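Local coordinates for NEQ263 (Nanoarchaeum equitans Kin4-M, PDB 5BN3), which assembles with a V-type ATP synthase alpha chain into a six-chain ATP synthase core and probably binds adenine nucleotides, at residues 141-144 and 145-149; 163-166 and 167-170; 171-174 and 175-179; 195-198 and 199-202; 288-291 and 292-296. One frame throughout, in Å; residues are numbered along the deposited sequence.

Contact 1 of 5, residues 141-144 and 145-149; sequences ERLA and LQIAR
Leu-145 sits one turn beyond Glu-141 in helix 140-151, the alpha-helix that follows strand 131-134 in the P-loop NTPase-type nucleotide-binding domain. Its N donates to Glu-141 O at 3.0 Å. With CG turned anti to its own carbonyl carbon (chi1 -74°), the side chain leans back along the helix, and Leu-145 CG lies 3.4 Å from the same Glu-141 O. The branch continues outward to Phe-172 and Phe-176 of helix 166-178, whereas the carboxylate of Glu-141 turns off to a salt bridge with Lys-425 of the neighbouring V-type ATP synthase alpha chain. Gln-146 N repeats the pattern with Arg-142 O at 2.9 Å, but its chain is extended, CG opposite the backbone N (chi1 -175°), and carries OE1 out to a hydrogen bond with Tyr-315 OH, the same tyrosine that Arg-142 meets in a cation-pi contact. Next, Ile-147 N binds Leu-143 O at 3.0 Å, and Ile-147 CD1 comes within 4.2 Å of Leu-143 CG, an apolar pair one turn apart. Ala-148 N closes the series on Ala-144 O at 2.9 Å. The two methyl groups face the central sheet, Ala-144 against Met-279 and Ala-148 against Leu-222 and Leu-224. Arg-149 folds back, so that Gln-146 CA stands 4.0 Å above the guanidinium plane of Arg-149, offset toward its rim.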
loop_
_atom_site.group_PDB
_atom_site.type_symbol
_atom_site.label_atom_id
_atom_site.label_comp_id
_atom_site.label_asym_id
_atom_site.label_seq_id
_atom_site.Cartn_x
_atom_site.Cartn_y
_atom_site.Cartn_z
ATOM N N GLU B 141 -24.759 20.447 -2.399
ATOM C CA GLU B 141 -25.020 21.838 -2.754
ATOM C C GLU B 141 -26.407 22.283 -2.304
ATOM O O GLU B 141 -26.563 23.375 -1.755
ATOM C CB GLU B 141 -24.858 22.054 -4.262
ATOM C CG GLU B 141 -23.484 21.690 -4.811
ATOM C CD GLU B 141 -23.362 20.221 -5.171
ATOM O OE1 GLU B 141 -24.357 19.479 -5.019
ATOM O OE2 GLU B 141 -22.269 19.805 -5.609
ATOM N N ARG B 142 -27.411 21.442 -2.538
ATOM C CA ARG B 142 -28.768 21.732 -2.078
ATOM C C ARG B 142 -28.820 21.900 -0.564
ATOM O O ARG B 142 -29.509 22.782 -0.059
ATOM C CB ARG B 142 -29.744 20.635 -2.521
ATOM C CG ARG B 142 -30.000 20.607 -4.018
ATOM C CD ARG B 142 -31.452 20.277 -4.345
ATOM N NE ARG B 142 -31.813 18.906 -3.996
ATOM C CZ ARG B 142 -31.674 17.864 -4.811
ATOM N NH1 ARG B 142 -31.171 18.030 -6.027
ATOM N NH2 ARG B 142 -32.036 16.655 -4.408
ATOM N N LEU B 143 -28.084 21.059 0.158
ATOM C CA LEU B 143 -28.065 21.130 1.618
ATOM C C LEU B 143 -27.488 22.453 2.110
ATOM O O LEU B 143 -28.035 23.073 3.018
ATOM C CB LEU B 143 -27.273 19.958 2.208
ATOM C CG LEU B 143 -27.177 19.961 3.737
ATOM C CD1 LEU B 143 -28.565 19.901 4.359
ATOM C CD2 LEU B 143 -26.320 18.816 4.245
ATOM N N ALA B 144 -26.387 22.884 1.501
ATOM C CA ALA B 144 -25.744 24.138 1.885
ATOM C C ALA B 144 -26.652 25.331 1.618
ATOM O O ALA B 144 -26.713 26.266 2.417
ATOM C CB ALA B 144 -24.448 24.304 1.136
ATOM N N LEU B 145 -27.337 25.296 0.479
ATOM C CA LEU B 145 -28.247 26.367 0.086
ATOM C C LEU B 145 -29.470 26.438 0.991
ATOM O O LEU B 145 -29.934 27.525 1.330
ATOM C CB LEU B 145 -28.681 26.190 -1.372
ATOM C CG LEU B 145 -27.618 26.520 -2.421
ATOM C CD1 LEU B 145 -28.112 26.209 -3.823
ATOM C CD2 LEU B 145 -27.248 27.980 -2.307
ATOM N N GLN B 146 -29.992 25.279 1.379
ATOM C CA GLN B 146 -31.139 25.235 2.284
ATOM C C GLN B 146 -30.755 25.773 3.663
ATOM O O GLN B 146 -31.556 26.432 4.328
ATOM C CB GLN B 146 -31.702 23.809 2.386
ATOM C CG GLN B 146 -32.973 23.715 3.226
ATOM C CD GLN B 146 -33.636 22.351 3.155
ATOM O OE1 GLN B 146 -33.111 21.423 2.542
ATOM N NE2 GLN B 146 -34.801 22.227 3.786
ATOM N N ILE B 147 -29.522 25.501 4.083
ATOM C CA ILE B 147 -29.010 26.039 5.339
ATOM C C ILE B 147 -28.844 27.554 5.241
ATOM O O ILE B 147 -29.330 28.293 6.097
ATOM C CB ILE B 147 -27.658 25.396 5.715
ATOM C CG1 ILE B 147 -27.866 23.958 6.202
ATOM C CG2 ILE B 147 -26.960 26.204 6.792
ATOM C CD1 ILE B 147 -26.569 23.186 6.388
ATOM N N ALA B 148 -28.166 28.009 4.191
ATOM C CA ALA B 148 -27.928 29.436 3.981
ATOM C C ALA B 148 -29.228 30.236 3.910
ATOM O O ALA B 148 -29.299 31.364 4.403
ATOM C CB ALA B 148 -27.108 29.648 2.723
ATOM N N ARG B 149 -30.249 29.646 3.296
ATOM C CA ARG B 149 -31.553 30.291 3.151
ATOM C C ARG B 149 -32.179 30.633 4.503
ATOM O O ARG B 149 -32.884 31.633 4.633
ATOM C CB ARG B 149 -32.502 29.383 2.356
ATOM C CG ARG B 149 -33.813 30.040 1.940
ATOM C CD ARG B 149 -34.879 29.002 1.622
ATOM N NE ARG B 149 -34.387 27.959 0.726
ATOM C CZ ARG B 149 -34.786 26.691 0.766
ATOM N NH1 ARG B 149 -35.687 26.306 1.660
ATOM N NH2 ARG B 149 -34.283 25.807 -0.082
#

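Contact 2 of 5, residues 163-166 and 167-170; sequences GVPS and DIYK
Ser-166 lies under the ring of Tyr-169: Ser-166 CA is 3.7 Å from the centroid of the Tyr-169 ring and 22° off its normal, a CH-pi contact over the face. At the ring edge, Tyr-169 CD2 is 3.7 Å from Val-164 O. The ring is folded back over the first turn because CG lies between the backbone N and the carbonyl carbon (chi1 66°). Alongside, Val-164 and Ile-168 cross at about a right angle, with their CB atoms 4.0 Å apart, and Pro-165 CD flanks Ile-168 CG1 at 3.9 Å, these two side chains pointing the same way. With an alanine in place of Tyr-169, Ser-166 CA would probably lose its CH-pi partner, and Val-164 the ring edge beside its O and CG2. The backbone fixes this shell. Pro-165, at the N-cap, accepts from Ile-168 N at 3.0 Å through its O and weakly from Tyr-169 N, and Lys-170 N binds Ser-166 O at 2.9 Å. Farther out, Leu-226 of strand 220-226 backs Val-164 and Ile-168, while Arg-396 of the V-type ATP synthase alpha chain packs on Pro-165. Such a turn from strand 156-162 into helix 166-178 opens the crossover of a beta-alpha-beta unit.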
loop_
_atom_site.group_PDB
_atom_site.type_symbol
_atom_site.label_atom_id
_atom_site.label_comp_id
_atom_site.label_asym_id
_atom_site.label_seq_id
_atom_site.Cartn_x
_atom_site.Cartn_y
_atom_site.Cartn_z
ATOM N N GLY B 163 -12.549 26.175 -7.809
ATOM C CA GLY B 163 -12.333 25.225 -8.889
ATOM C C GLY B 163 -13.489 24.304 -9.241
ATOM O O GLY B 163 -13.275 23.259 -9.853
ATOM N N VAL B 164 -14.708 24.683 -8.866
ATOM C CA VAL B 164 -15.888 23.890 -9.212
ATOM C C VAL B 164 -16.395 24.246 -10.616
ATOM O O VAL B 164 -16.178 25.363 -11.088
ATOM C CB VAL B 164 -17.020 24.065 -8.168
ATOM C CG1 VAL B 164 -16.562 23.592 -6.793
ATOM C CG2 VAL B 164 -17.477 25.511 -8.105
ATOM N N PRO B 165 -17.057 23.290 -11.293
ATOM C CA PRO B 165 -17.579 23.539 -12.646
ATOM C C PRO B 165 -18.668 24.612 -12.647
ATOM O O PRO B 165 -19.246 24.882 -11.592
ATOM C CB PRO B 165 -18.181 22.186 -13.043
ATOM C CG PRO B 165 -17.515 21.184 -12.151
ATOM C CD PRO B 165 -17.296 21.901 -10.860
ATOM N N SER B 166 -18.950 25.201 -13.808
ATOM C CA SER B 166 -19.902 26.308 -13.897
ATOM C C SER B 166 -21.308 25.929 -13.450
ATOM O O SER B 166 -22.010 26.747 -12.860
ATOM C CB SER B 166 -19.932 26.897 -15.310
ATOM O OG SER B 166 -20.372 25.946 -16.262
ATOM N N ASP B 167 -21.713 24.696 -13.734
ATOM C CA ASP B 167 -23.004 24.181 -13.277
ATOM C C ASP B 167 -23.186 24.352 -11.774
ATOM O O ASP B 167 -24.284 24.638 -11.298
ATOM C CB ASP B 167 -23.119 22.695 -13.616
ATOM C CG ASP B 167 -23.385 22.448 -15.081
ATOM O OD1 ASP B 167 -23.336 23.410 -15.875
ATOM O OD2 ASP B 167 -23.634 21.278 -15.437
ATOM N N ILE B 168 -22.099 24.171 -11.031
ATOM C CA ILE B 168 -22.146 24.242 -9.576
ATOM C C ILE B 168 -22.250 25.682 -9.061
ATOM O O ILE B 168 -23.182 26.010 -8.323
ATOM C CB ILE B 168 -20.942 23.516 -8.933
ATOM C CG1 ILE B 168 -20.895 22.053 -9.386
ATOM C CG2 ILE B 168 -21.013 23.601 -7.421
ATOM C CD1 ILE B 168 -22.190 21.290 -9.153
ATOM N N TYR B 169 -21.317 26.549 -9.454
ATOM C CA TYR B 169 -21.359 27.926 -8.956
ATOM C C TYR B 169 -22.540 28.744 -9.493
ATOM O O TYR B 169 -22.992 29.681 -8.837
ATOM C CB TYR B 169 -20.010 28.663 -9.101
ATOM C CG TYR B 169 -19.503 28.938 -10.503
ATOM C CD1 TYR B 169 -20.116 29.879 -11.322
ATOM C CD2 TYR B 169 -18.360 28.308 -10.979
ATOM C CE1 TYR B 169 -19.633 30.148 -12.587
ATOM C CE2 TYR B 169 -17.869 28.574 -12.240
ATOM C CZ TYR B 169 -18.510 29.493 -13.039
ATOM O OH TYR B 169 -18.030 29.763 -14.298
ATOM N N LYS B 170 -23.050 28.378 -10.666
ATOM C CA LYS B 170 -24.249 29.027 -11.189
ATOM C C LYS B 170 -25.498 28.571 -10.439
ATOM O O LYS B 170 -26.471 29.315 -10.342
ATOM C CB LYS B 170 -24.400 28.788 -12.695
ATOM C CG LYS B 170 -23.323 29.462 -13.530
ATOM C CD LYS B 170 -23.885 30.043 -14.816
ATOM C CE LYS B 170 -22.876 30.979 -15.470
ATOM N NZ LYS B 170 -23.506 31.882 -16.476
#

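Contact 3 of 5, residues 171-174 and 175-179; sequences MFID and EFINT
Phe-176 N donates to Phe-172 O at 2.9 Å, nearly in line with the carbonyl bond, and Asn-178 N binds Asp-174 O at the same 2.9 Å. These bonds belong to the last turns of helix 166-178, the helix of the beta-alpha-beta unit made with strands 156-162 and 185-190. Ile-177 N joins Ile-173 O at 3.0 Å, whereas the bond from Glu-175 N to Met-171 O is longer and comes in from above the carbonyl plane. At the helix end Glu-175 O is gripped twice, by Thr-179 N and by Thr-179 OG1 at 2.7 Å, one from each face of its plane. Among the side chains, Phe-176 turns its CG away from its own carbonyl carbon (chi1 -74°), which places one face of the ring over Phe-172 O, with Phe-176 CG 3.4 Å from that oxygen. Phe-176 CZ then arrives at the edge of the Phe-172 ring, 4.4 Å from Phe-172 CD2, while the Phe-172 ring itself stacks with Phe-159. A serine in place of Phe-176 would take the ring from over Phe-172 O and would probably open a gap beside Phe-172 and Leu-145. Ile-173 packs on Ile-187 and Ile-189 of strand 185-190 and Ile-177 on Ile-182 in a loop; the two side chains run side by side, Ile-173 CG2 lying 3.8 Å from Ile-177 CD1.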
loop_
_atom_site.group_PDB
_atom_site.type_symbol
_atom_site.label_atom_id
_atom_site.label_comp_id
_atom_site.label_asym_id
_atom_site.label_seq_id
_atom_site.Cartn_x
_atom_site.Cartn_y
_atom_site.Cartn_z
ATOM N N MET B 171 -25.467 27.350 -9.912
ATOM C CA MET B 171 -26.555 26.845 -9.078
ATOM C C MET B 171 -26.699 27.695 -7.820
ATOM O O MET B 171 -27.812 28.006 -7.392
ATOM C CB MET B 171 -26.305 25.383 -8.696
ATOM C CG MET B 171 -27.364 24.787 -7.784
ATOM S SD MET B 171 -26.865 23.224 -7.033
ATOM C CE MET B 171 -26.392 22.282 -8.483
ATOM N N PHE B 172 -25.566 28.075 -7.238
ATOM C CA PHE B 172 -25.551 28.942 -6.064
ATOM C C PHE B 172 -26.037 30.346 -6.406
ATOM O O PHE B 172 -26.938 30.873 -5.753
ATOM C CB PHE B 172 -24.138 29.022 -5.479
ATOM C CG PHE B 172 -23.772 27.854 -4.608
ATOM C CD1 PHE B 172 -23.339 26.661 -5.167
ATOM C CD2 PHE B 172 -23.849 27.955 -3.228
ATOM C CE1 PHE B 172 -22.997 25.588 -4.363
ATOM C CE2 PHE B 172 -23.509 26.887 -2.419
ATOM C CZ PHE B 172 -23.082 25.702 -2.988
ATOM N N ILE B 173 -25.418 30.947 -7.420
ATOM C CA ILE B 173 -25.760 32.298 -7.865
ATOM C C ILE B 173 -27.249 32.440 -8.184
ATOM O O ILE B 173 -27.897 33.396 -7.752
ATOM C CB ILE B 173 -24.922 32.702 -9.105
ATOM C CG1 ILE B 173 -23.448 32.870 -8.723
ATOM C CG2 ILE B 173 -25.444 33.988 -9.722
ATOM C CD1 ILE B 173 -22.539 33.176 -9.901
ATOM N N ASP B 174 -27.786 31.481 -8.932
ATOM C CA ASP B 174 -29.194 31.515 -9.322
ATOM C C ASP B 174 -30.153 31.395 -8.133
ATOM O O ASP B 174 -31.200 32.038 -8.115
ATOM C CB ASP B 174 -29.490 30.435 -10.370
ATOM C CG ASP B 174 -28.827 30.720 -11.711
ATOM O OD1 ASP B 174 -28.300 31.838 -11.897
ATOM O OD2 ASP B 174 -28.848 29.826 -12.584
ATOM N N GLU B 175 -29.797 30.578 -7.145
ATOM C CA GLU B 175 -30.621 30.426 -5.944
ATOM C C GLU B 175 -30.574 31.686 -5.083
ATOM O O GLU B 175 -31.590 32.105 -4.525
ATOM C CB GLU B 175 -30.177 29.201 -5.132
ATOM C CG GLU B 175 -30.907 29.004 -3.804
ATOM C CD GLU B 175 -32.263 28.326 -3.948
ATOM O OE1 GLU B 175 -32.787 28.255 -5.080
ATOM O OE2 GLU B 175 -32.806 27.859 -2.923
ATOM N N PHE B 176 -29.394 32.295 -4.986
ATOM C CA PHE B 176 -29.242 33.548 -4.248
ATOM C C PHE B 176 -30.053 34.663 -4.904
ATOM O O PHE B 176 -30.602 35.528 -4.221
ATOM C CB PHE B 176 -27.765 33.947 -4.155
ATOM C CG PHE B 176 -26.970 33.112 -3.188
ATOM C CD1 PHE B 176 -27.603 32.418 -2.166
ATOM C CD2 PHE B 176 -25.590 33.023 -3.298
ATOM C CE1 PHE B 176 -26.874 31.651 -1.273
ATOM C CE2 PHE B 176 -24.855 32.257 -2.408
ATOM C CZ PHE B 176 -25.499 31.570 -1.394
ATOM N N ILE B 177 -30.124 34.628 -6.231
ATOM C CA ILE B 177 -30.906 35.595 -6.992
ATOM C C ILE B 177 -32.408 35.365 -6.804
ATOM O O ILE B 177 -33.162 36.307 -6.560
ATOM C CB ILE B 177 -30.529 35.554 -8.496
ATOM C CG1 ILE B 177 -29.143 36.175 -8.705
ATOM C CG2 ILE B 177 -31.558 36.286 -9.343
ATOM C CD1 ILE B 177 -28.610 36.049 -10.117
ATOM N N ASN B 178 -32.835 34.110 -6.905
ATOM C CA ASN B 178 -34.251 33.772 -6.767
ATOM C C ASN B 178 -34.795 33.962 -5.351
ATOM O O ASN B 178 -35.986 34.200 -5.169
ATOM C CB ASN B 178 -34.512 32.342 -7.250
ATOM C CG ASN B 178 -34.200 32.158 -8.723
ATOM O OD1 ASN B 178 -34.161 33.121 -9.491
ATOM N ND2 ASN B 178 -33.979 30.912 -9.127
ATOM N N THR B 179 -33.916 33.850 -4.356
ATOM C CA THR B 179 -34.295 34.053 -2.958
ATOM C C THR B 179 -34.010 35.483 -2.497
ATOM O O THR B 179 -34.214 35.817 -1.327
ATOM C CB THR B 179 -33.568 33.063 -2.018
ATOM O OG1 THR B 179 -32.151 33.244 -2.130
ATOM C CG2 THR B 179 -33.920 31.629 -2.383
#

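Contact 4 of 5, residues 195-198 and 199-202; sequences SPIE and KIYT
Ile-200 N binds Pro-196 O at 3.1 Å and Tyr-201 N binds Ile-197 O at 3.2 Å, the opening turns of helix 196-215, while Lys-199 N reaches Ser-195 O only weakly. Ser-195 is the N-cap, its OG accepting a weak capping bond from Ile-197 N and hydrogen-bonding Leu-43 O in the N-terminal part of the chain. Ile-197 and Tyr-201 lie side by side and point the same way. Ile-197 swings CG1 to the far side from its backbone N (chi1 -167°), which carries the branch along the helix and over one face of the Tyr-201 ring. There Ile-197 CD1 is 4.2 Å from the Tyr-201 ring centroid, 26° off the normal, in a CH-pi contact. The same methyl also touches Ile-200 CD1 at 4.1 Å, so a single carbon joins the isoleucine pair to the aromatic face. On another side, Thr-202 OG1 donates to Glu-198 O at 2.7 Å, a shorter bond than the weak one from Thr-202 N to that oxygen. Thr-202 OG1 also meets Ser-190 OG, Lys-199 NZ bonds Ser-194 O and Ala-192 O, and Glu-198 OE2 takes Gly-76 N. Apolar side chains thus face Ile-30 of strand 28-35 and helix 228-241, while the polar ends find partners in neighbouring loops and strand 185-190, which leaves the buried Lys-199 and Thr-202 satisfied.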
loop_
_atom_site.group_PDB
_atom_site.type_symbol
_atom_site.label_atom_id
_atom_site.label_comp_id
_atom_site.label_asym_id
_atom_site.label_seq_id
_atom_site.Cartn_x
_atom_site.Cartn_y
_atom_site.Cartn_z
ATOM N N SER B 195 -5.272 29.008 -12.778
ATOM C CA SER B 195 -3.972 28.821 -12.138
ATOM C C SER B 195 -4.167 28.394 -10.688
ATOM O O SER B 195 -5.108 28.845 -10.029
ATOM C CB SER B 195 -3.166 30.122 -12.197
ATOM O OG SER B 195 -1.965 30.017 -11.454
ATOM N N PRO B 196 -3.287 27.513 -10.187
ATOM C CA PRO B 196 -3.428 27.048 -8.804
ATOM C C PRO B 196 -3.296 28.180 -7.787
ATOM O O PRO B 196 -3.863 28.069 -6.702
ATOM C CB PRO B 196 -2.278 26.042 -8.644
ATOM C CG PRO B 196 -1.308 26.382 -9.724
ATOM C CD PRO B 196 -2.140 26.886 -10.866
ATOM N N ILE B 197 -2.570 29.243 -8.126
ATOM C CA ILE B 197 -2.438 30.383 -7.222
ATOM C C ILE B 197 -3.776 31.111 -7.022
ATOM O O ILE B 197 -4.056 31.610 -5.932
ATOM C CB ILE B 197 -1.323 31.367 -7.680
ATOM C CG1 ILE B 197 -0.988 32.372 -6.577
ATOM C CG2 ILE B 197 -1.724 32.106 -8.945
ATOM C CD1 ILE B 197 -0.223 31.774 -5.427
ATOM N N GLU B 198 -4.611 31.157 -8.059
ATOM C CA GLU B 198 -5.924 31.783 -7.925
ATOM C C GLU B 198 -6.837 30.929 -7.049
ATOM O O GLU B 198 -7.649 31.451 -6.280
ATOM C CB GLU B 198 -6.580 32.017 -9.292
ATOM C CG GLU B 198 -7.946 32.692 -9.177
ATOM C CD GLU B 198 -8.609 32.976 -10.511
ATOM O OE1 GLU B 198 -7.949 32.840 -11.566
ATOM O OE2 GLU B 198 -9.804 33.343 -10.501
ATOM N N LYS B 199 -6.698 29.614 -7.171
ATOM C CA LYS B 199 -7.518 28.688 -6.399
ATOM C C LYS B 199 -7.251 28.791 -4.898
ATOM O O LYS B 199 -8.186 28.821 -4.102
ATOM C CB LYS B 199 -7.312 27.247 -6.880
ATOM C CG LYS B 199 -7.928 26.944 -8.247
ATOM C CD LYS B 199 -7.974 25.439 -8.506
ATOM C CE LYS B 199 -8.545 25.116 -9.882
ATOM N NZ LYS B 199 -7.547 25.281 -10.972
ATOM N N ILE B 200 -5.982 28.848 -4.508
ATOM C CA ILE B 200 -5.660 28.895 -3.081
ATOM C C ILE B 200 -5.859 30.284 -2.476
ATOM O O ILE B 200 -5.971 30.422 -1.258
ATOM C CB ILE B 200 -4.237 28.370 -2.760
ATOM C CG1 ILE B 200 -3.167 29.298 -3.336
ATOM C CG2 ILE B 200 -4.064 26.937 -3.259
ATOM C CD1 ILE B 200 -1.837 29.192 -2.611
ATOM N N TYR B 201 -5.906 31.308 -3.324
ATOM C CA TYR B 201 -6.190 32.667 -2.863
ATOM C C TYR B 201 -7.686 32.914 -2.676
ATOM O O TYR B 201 -8.082 33.802 -1.924
ATOM C CB TYR B 201 -5.597 33.705 -3.826
ATOM C CG TYR B 201 -4.136 34.009 -3.584
ATOM C CD1 TYR B 201 -3.376 33.228 -2.725
ATOM C CD2 TYR B 201 -3.522 35.090 -4.199
ATOM C CE1 TYR B 201 -2.043 33.508 -2.497
ATOM C CE2 TYR B 201 -2.190 35.380 -3.974
ATOM C CZ TYR B 201 -1.457 34.587 -3.123
ATOM O OH TYR B 201 -0.129 34.869 -2.896
ATOM N N THR B 202 -8.510 32.122 -3.356
ATOM C CA THR B 202 -9.967 32.283 -3.283
ATOM C C THR B 202 -10.519 32.288 -1.850
ATOM O O THR B 202 -11.220 33.225 -1.470
ATOM C CB THR B 202 -10.712 31.235 -4.149
ATOM O OG1 THR B 202 -10.273 31.341 -5.508
ATOM C CG2 THR B 202 -12.209 31.451 -4.083
#

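Contact 5 of 5, residues 288-291 and 292-296; sequences THVV and PDLTG
His-289 meets Pro-292 with the edge of its imidazole, Pro-292 CD lying near the ring plane and 3.7 Å from His-289 ND1. That nitrogen caps the helix: Val-291 N donates to His-289 ND1 at 3.2 Å and 167°, though from 27° out of the ring plane. The ring comes into reach because CG stands opposite the backbone N (chi1 -177°), bringing ND1 back over the first turn. Pro-292 has no N-H to give, and it sits in that first turn, where none is needed for an i to i-4 bond. The next donor, Asp-293 N, binds His-289 O at 2.9 Å. The proline ring follows directly on Val-291 in the chain, and its linkage sets Pro-292 CD 3.4 Å from Val-291 CB, closer than usual van der Waals contact. Farther along, Val-290 CG2 touches Leu-294 CD1 at 3.7 Å. Val-291 O is held twice, by Thr-295 N at 3.1 Å and by Thr-295 OG1 at 2.9 Å, from opposite faces of its plane; Thr-295 OG1 also bonds Tyr-263 OH. Thr-288 and Asp-293 pack against the V-type ATP synthase alpha chain, which puts this histidine-capped short helix at a subunit interface. At its end, Gly-296 O accepts from Arg-326 NH2, an arginine seen to bind ADP in this protein, consistent with a place close to, but not in, the nucleotide site.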
loop_
_atom_site.group_PDB
_atom_site.type_symbol
_atom_site.label_atom_id
_atom_site.label_comp_id
_atom_site.label_asym_id
_atom_site.label_seq_id
_atom_site.Cartn_x
_atom_site.Cartn_y
_atom_site.Cartn_z
ATOM N N THR B 288 -11.694 8.383 5.431
ATOM C CA THR B 288 -10.321 8.279 5.916
ATOM C C THR B 288 -9.311 8.828 4.911
ATOM O O THR B 288 -8.105 8.791 5.157
ATOM C CB THR B 288 -9.939 6.829 6.266
ATOM O OG1 THR B 288 -9.873 6.047 5.069
ATOM C CG2 THR B 288 -10.960 6.225 7.215
ATOM N N HIS B 289 -9.802 9.320 3.778
ATOM C CA HIS B 289 -8.942 9.999 2.818
ATOM C C HIS B 289 -8.369 11.240 3.494
ATOM O O HIS B 289 -9.035 11.856 4.324
ATOM C CB HIS B 289 -9.726 10.387 1.566
ATOM C CG HIS B 289 -8.889 11.019 0.497
ATOM N ND1 HIS B 289 -8.585 12.361 0.487
ATOM C CD2 HIS B 289 -8.303 10.491 -0.606
ATOM C CE1 HIS B 289 -7.843 12.636 -0.574
ATOM N NE2 HIS B 289 -7.660 11.518 -1.252
ATOM N N VAL B 290 -7.139 11.603 3.142
ATOM C CA VAL B 290 -6.425 12.668 3.846
ATOM C C VAL B 290 -7.192 13.996 3.948
ATOM O O VAL B 290 -7.125 14.666 4.977
ATOM C CB VAL B 290 -5.013 12.890 3.251
ATOM C CG1 VAL B 290 -5.109 13.274 1.799
ATOM C CG2 VAL B 290 -4.261 13.956 4.026
ATOM N N VAL B 291 -7.932 14.370 2.907
ATOM C CA VAL B 291 -8.660 15.642 2.947
ATOM C C VAL B 291 -9.827 15.669 3.955
ATOM O O VAL B 291 -9.872 16.549 4.814
ATOM C CB VAL B 291 -9.106 16.119 1.543
ATOM C CG1 VAL B 291 -9.931 17.390 1.645
ATOM C CG2 VAL B 291 -7.894 16.344 0.655
ATOM N N PRO B 292 -10.772 14.712 3.865
ATOM C CA PRO B 292 -11.799 14.741 4.916
ATOM C C PRO B 292 -11.254 14.418 6.306
ATOM O O PRO B 292 -11.795 14.919 7.292
ATOM C CB PRO B 292 -12.797 13.661 4.475
ATOM C CG PRO B 292 -12.031 12.778 3.546
ATOM C CD PRO B 292 -11.060 13.686 2.845
ATOM N N ASP B 293 -10.214 13.591 6.389
ATOM C CA ASP B 293 -9.647 13.229 7.684
ATOM C C ASP B 293 -9.015 14.425 8.393
ATOM O O ASP B 293 -9.276 14.662 9.574
ATOM C CB ASP B 293 -8.622 12.100 7.537
ATOM C CG ASP B 293 -8.043 11.668 8.866
ATOM O OD1 ASP B 293 -8.803 11.120 9.696
ATOM O OD2 ASP B 293 -6.829 11.867 9.089
ATOM N N LEU B 294 -8.188 15.181 7.675
ATOM C CA LEU B 294 -7.569 16.376 8.252
ATOM C C LEU B 294 -8.616 17.441 8.570
ATOM O O LEU B 294 -8.529 18.121 9.594
ATOM C CB LEU B 294 -6.492 16.946 7.322
ATOM C CG LEU B 294 -5.229 16.106 7.117
ATOM C CD1 LEU B 294 -4.183 16.880 6.327
ATOM C CD2 LEU B 294 -4.656 15.642 8.446
ATOM N N THR B 295 -9.608 17.577 7.694
ATOM C CA THR B 295 -10.684 18.540 7.911
ATOM C C THR B 295 -11.476 18.164 9.159
ATOM O O THR B 295 -11.856 19.030 9.954
ATOM C CB THR B 295 -11.618 18.616 6.689
ATOM O OG1 THR B 295 -10.883 19.118 5.564
ATOM C CG2 THR B 295 -12.800 19.537 6.963
ATOM N N GLY B 296 -11.711 16.867 9.336
ATOM C CA GLY B 296 -12.383 16.375 10.526
ATOM C C GLY B 296 -11.637 16.748 11.793
ATOM O O GLY B 296 -12.255 17.084 12.804
#

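Contacts 1, 4 and 5 are largely buried, whereas contacts 2 and 3 are only partly so, and contact 3 runs out to exposed residues at the end of its helix. Contacts 2 and 3 share helix 166-178, and both touch contact 1, since that helix packs along helix 140-151. Contact 4 touches contact 2 where Lys-199 packs on Gly-163. Contact 5 stands apart, its centre about 30 Å from that of contact 3. Contact 1 lies within its helix and contact 3 reaches a helix end, both combining backbone bonds with apolar pairs; contacts 2, 4 and 5 instead open helices, with N-caps at Pro-165, Ser-195 and His-289.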